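ADP-ribosylation factor-binding protein GGA2 (Saccharomyces cerevisiae, PDB 3MNM) may regulate membrane traffic through the trans-Golgi network and binds the small GTPases ARF1 and ARF2, the chain here being its C-terminal GAE (gamma-adaptin ear) domain. Local coordinates at residues Ser48-Leu53 against Val103-Asn108. Numbering follows the deposited sequence.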
ATOM      1  N   SER A  48     -14.791   0.709   4.487  1.00 12.16           N
ATOM      2  CA  SER A  48     -14.531   1.382   5.763  1.00 15.10           C
ATOM      3  C   SER A  48     -13.566   0.565   6.610  1.00 13.32           C
ATOM      4  O   SER A  48     -13.226  -0.560   6.251  1.00 13.60           O
ATOM      5  CB  SER A  48     -15.844   1.595   6.523  1.00 17.18           C
ATOM      6  OG  SER A  48     -16.506   0.372   6.760  1.00 17.55           O
ATOM      7  N   ASN A  49     -13.143   1.144   7.732  1.00  9.07           N
ATOM      8  CA  ASN A  49     -12.292   0.452   8.683  1.00  9.86           C
ATOM      9  C   ASN A  49     -11.024  -0.101   8.026  1.00  9.71           C
ATOM     10  O   ASN A  49     -10.544  -1.142   8.438  1.00 11.52           O
ATOM     11  CB  ASN A  49     -13.070  -0.695   9.339  1.00 10.06           C
ATOM     12  CG  ASN A  49     -14.326  -0.210  10.051  1.00 13.85           C
ATOM     13  OD1 ASN A  49     -14.397   0.937  10.484  1.00 12.98           O
ATOM     14  ND2 ASN A  49     -15.307  -1.090  10.188  1.00 15.91           N
ATOM     15  N   LEU A  50     -10.477   0.605   7.037  1.00  8.89           N
ATOM     16  CA  LEU A  50      -9.330   0.050   6.296  1.00  9.39           C
ATOM     17  C   LEU A  50      -8.038   0.191   7.101  1.00  9.54           C
ATOM     18  O   LEU A  50      -7.629   1.295   7.481  1.00 10.58           O
ATOM     19  CB  LEU A  50      -9.197   0.698   4.896  1.00  9.43           C
ATOM     20  CG  LEU A  50      -8.173  -0.041   3.998  1.00  9.22           C
ATOM     21  CD1 LEU A  50      -8.673  -0.008   2.546  1.00 11.73           C
ATOM     22  CD2 LEU A  50      -6.806   0.608   4.145  1.00  9.93           C
ATOM     23  N   VAL A  51      -7.386  -0.949   7.340  1.00  9.55           N
ATOM     24  CA  VAL A  51      -6.169  -1.018   8.133  1.00  8.31           C
ATOM     25  C   VAL A  51      -5.106  -1.698   7.274  1.00  9.61           C
ATOM     26  O   VAL A  51      -5.281  -2.843   6.878  1.00 10.32           O
ATOM     27  CB  VAL A  51      -6.420  -1.841   9.413  1.00  9.71           C
ATOM     28  CG1 VAL A  51      -5.140  -2.009  10.209  1.00  9.57           C
ATOM     29  CG2 VAL A  51      -7.486  -1.144  10.286  1.00 11.60           C
ATOM     30  N   PHE A  52      -4.037  -0.970   6.969  1.00  9.52           N
ATOM     31  CA  PHE A  52      -2.967  -1.483   6.102  1.00  8.71           C
ATOM     32  C   PHE A  52      -1.687  -1.681   6.900  1.00 10.57           C
ATOM     33  O   PHE A  52      -1.229  -0.774   7.614  1.00  9.96           O
ATOM     34  CB  PHE A  52      -2.707  -0.481   4.978  1.00 11.17           C
ATOM     35  CG  PHE A  52      -1.702  -0.952   3.954  1.00 10.21           C
ATOM     36  CD1 PHE A  52      -0.509  -0.263   3.777  1.00 11.31           C
ATOM     37  CD2 PHE A  52      -1.981  -2.051   3.146  1.00 11.51           C
ATOM     38  CE1 PHE A  52       0.409  -0.664   2.814  1.00 10.70           C
ATOM     39  CE2 PHE A  52      -1.065  -2.465   2.190  1.00 11.70           C
ATOM     40  CZ  PHE A  52       0.128  -1.767   2.019  1.00 10.57           C
ATOM     41  N   LEU A  53      -1.098  -2.869   6.759  1.00  9.65           N
ATOM     42  CA  LEU A  53       0.145  -3.208   7.452  1.00 10.01           C
ATOM     43  C   LEU A  53       1.217  -3.551   6.423  1.00 10.87           C
ATOM     44  O   LEU A  53       0.982  -4.376   5.540  1.00 13.43           O
ATOM     45  CB  LEU A  53      -0.087  -4.422   8.370  1.00 10.57           C
ATOM     46  CG  LEU A  53       1.088  -4.877   9.232  1.00 12.65           C
ATOM     47  CD1 LEU A  53       1.469  -3.804  10.261  1.00 14.44           C
ATOM     48  CD2 LEU A  53       0.725  -6.193   9.942  1.00 14.60           C
ATOM     49  N   VAL A 103      -4.012  -6.130   4.349  1.00  9.86           N
ATOM     50  CA  VAL A 103      -5.056  -5.126   4.491  1.00  9.83           C
ATOM     51  C   VAL A 103      -6.330  -5.785   5.025  1.00 11.76           C
ATOM     52  O   VAL A 103      -6.700  -6.890   4.623  1.00 11.65           O
ATOM     53  CB  VAL A 103      -5.307  -4.354   3.160  1.00  9.06           C
ATOM     54  CG1 VAL A 103      -5.992  -5.242   2.123  1.00  9.35           C
ATOM     55  CG2 VAL A 103      -6.125  -3.072   3.418  1.00 10.64           C
ATOM     56  N   ASN A 104      -6.973  -5.112   5.974  1.00  7.87           N
ATOM     57  CA  ASN A 104      -8.259  -5.554   6.507  1.00  7.99           C
ATOM     58  C   ASN A 104      -9.204  -4.384   6.340  1.00  9.87           C
ATOM     59  O   ASN A 104      -8.806  -3.245   6.564  1.00 10.22           O
ATOM     60  CB  ASN A 104      -8.145  -5.880   8.003  1.00 12.03           C
ATOM     61  CG  ASN A 104      -7.388  -7.155   8.260  1.00 12.16           C
ATOM     62  OD1 ASN A 104      -6.161  -7.155   8.273  1.00 14.14           O
ATOM     63  ND2 ASN A 104      -8.114  -8.261   8.444  1.00 13.78           N
ATOM     64  N   TYR A 105     -10.431  -4.655   5.922  1.00  9.76           N
ATOM     65  CA  TYR A 105     -11.403  -3.586   5.737  1.00 14.56           C
ATOM     66  C   TYR A 105     -12.810  -4.156   5.739  1.00 13.79           C
ATOM     67  O   TYR A 105     -13.004  -5.377   5.701  1.00 13.17           O
ATOM     68  CB  TYR A 105     -11.129  -2.820   4.431  1.00 10.49           C
ATOM     69  CG  TYR A 105     -11.187  -3.675   3.183  1.00 11.31           C
ATOM     70  CD1 TYR A 105     -10.044  -4.322   2.713  1.00 12.67           C
ATOM     71  CD2 TYR A 105     -12.373  -3.830   2.470  1.00 14.06           C
ATOM     72  CE1 TYR A 105     -10.083  -5.111   1.573  1.00 13.50           C
ATOM     73  CE2 TYR A 105     -12.419  -4.615   1.318  1.00 17.77           C
ATOM     74  CZ  TYR A 105     -11.270  -5.248   0.878  1.00 20.60           C
ATOM     75  OH  TYR A 105     -11.314  -6.038  -0.253  1.00 17.14           O
ATOM     76  N   SER A 106     -13.800  -3.270   5.790  1.00 10.83           N
ATOM     77  CA  SER A 106     -15.204  -3.667   5.731  0.70 15.55           C
ATOM     78  C   SER A 106     -15.822  -3.207   4.412  1.00 15.53           C
ATOM     79  O   SER A 106     -15.549  -2.092   3.959  1.00 13.96           O
ATOM     80  CB  SER A 106     -15.976  -3.014   6.890  0.70 14.74           C
ATOM     81  OG  SER A 106     -15.290  -3.138   8.122  0.70 12.33           O
ATOM     82  N   VAL A 107     -16.663  -4.044   3.811  1.00 16.57           N
ATOM     83  CA  VAL A 107     -17.410  -3.660   2.611  1.00 17.24           C
ATOM     84  C   VAL A 107     -18.677  -4.520   2.535  1.00 17.90           C
ATOM     85  O   VAL A 107     -18.648  -5.704   2.866  1.00 22.23           O
ATOM     86  CB  VAL A 107     -16.559  -3.792   1.317  1.00 22.55           C
ATOM     87  CG1 VAL A 107     -16.203  -5.252   1.046  1.00 19.88           C
ATOM     88  CG2 VAL A 107     -17.289  -3.190   0.120  1.00 23.44           C
ATOM     89  N   ASN A 108     -19.796  -3.917   2.142  1.00 23.53           N
ATOM     90  CA  ASN A 108     -21.073  -4.649   2.105  1.00 29.41           C
ATOM     91  C   ASN A 108     -21.459  -5.317   3.438  1.00 31.35           C
ATOM     92  O   ASN A 108     -22.038  -6.403   3.454  1.00 34.37           O
ATOM     93  CB  ASN A 108     -21.046  -5.713   1.002  1.00 31.67           C
ATOM     94  CG  ASN A 108     -20.750  -5.136  -0.370  1.00 30.87           C
ATOM     95  OD1 ASN A 108     -21.402  -4.193  -0.813  1.00 37.93           O
ATOM     96  ND2 ASN A 108     -19.772  -5.719  -1.060  1.00 35.13           N
TER
HETATM   97  O   HOH W   1     -18.255  -0.072   4.536  1.00 17.75           O
HETATM   98  O   HOH W   2      -4.229  -5.187   8.562  1.00 13.84           O
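With chi1 at -169°, Leu-50 swings CG to the side opposite its own N, and Val-103 CG2 is turned likewise on the facing strand, which sets the Leu-50 branch point against that methyl, CG of Leu-50 lying 3.7 Å from CG2 of Val-103. Leu-50 CB also packs on CB of Tyr-105 (4.0 Å), while the tyrosine side chain touches Leu-19 and its hydroxyl bonds to Glu-114. Trimming Leu-50 to an alanine is likely to open a gap beside Val-103 CG2, stripped of the CG, CD1 and CD2 carbons packed on it. Next along, CB of Val-103 meets the edge of the Phe-52 ring at CD2, near the ring plane. Ser-48, Val-51, Asn-104 and Ser-106 line the other face. At its margin Asn-49 ND2 donates to Ser-106 OG over 2.9 Å, bent to 144° at the hydrogen, a tentative bond seen for one of two serine conformers. A water donates to both Val-51 O and Asn-104 OD1; Asn-104 ND2 bonds to Glu-113. Paired backbone bonds join Val-51 to Asn-104 and Ser-48 to Ser-106. Between these pairs the register slips by one residue at the corner formed by Asn-49, making a beta bulge within an antiparallel sheet of the Ig-like beta sandwich that forms the GAE domain.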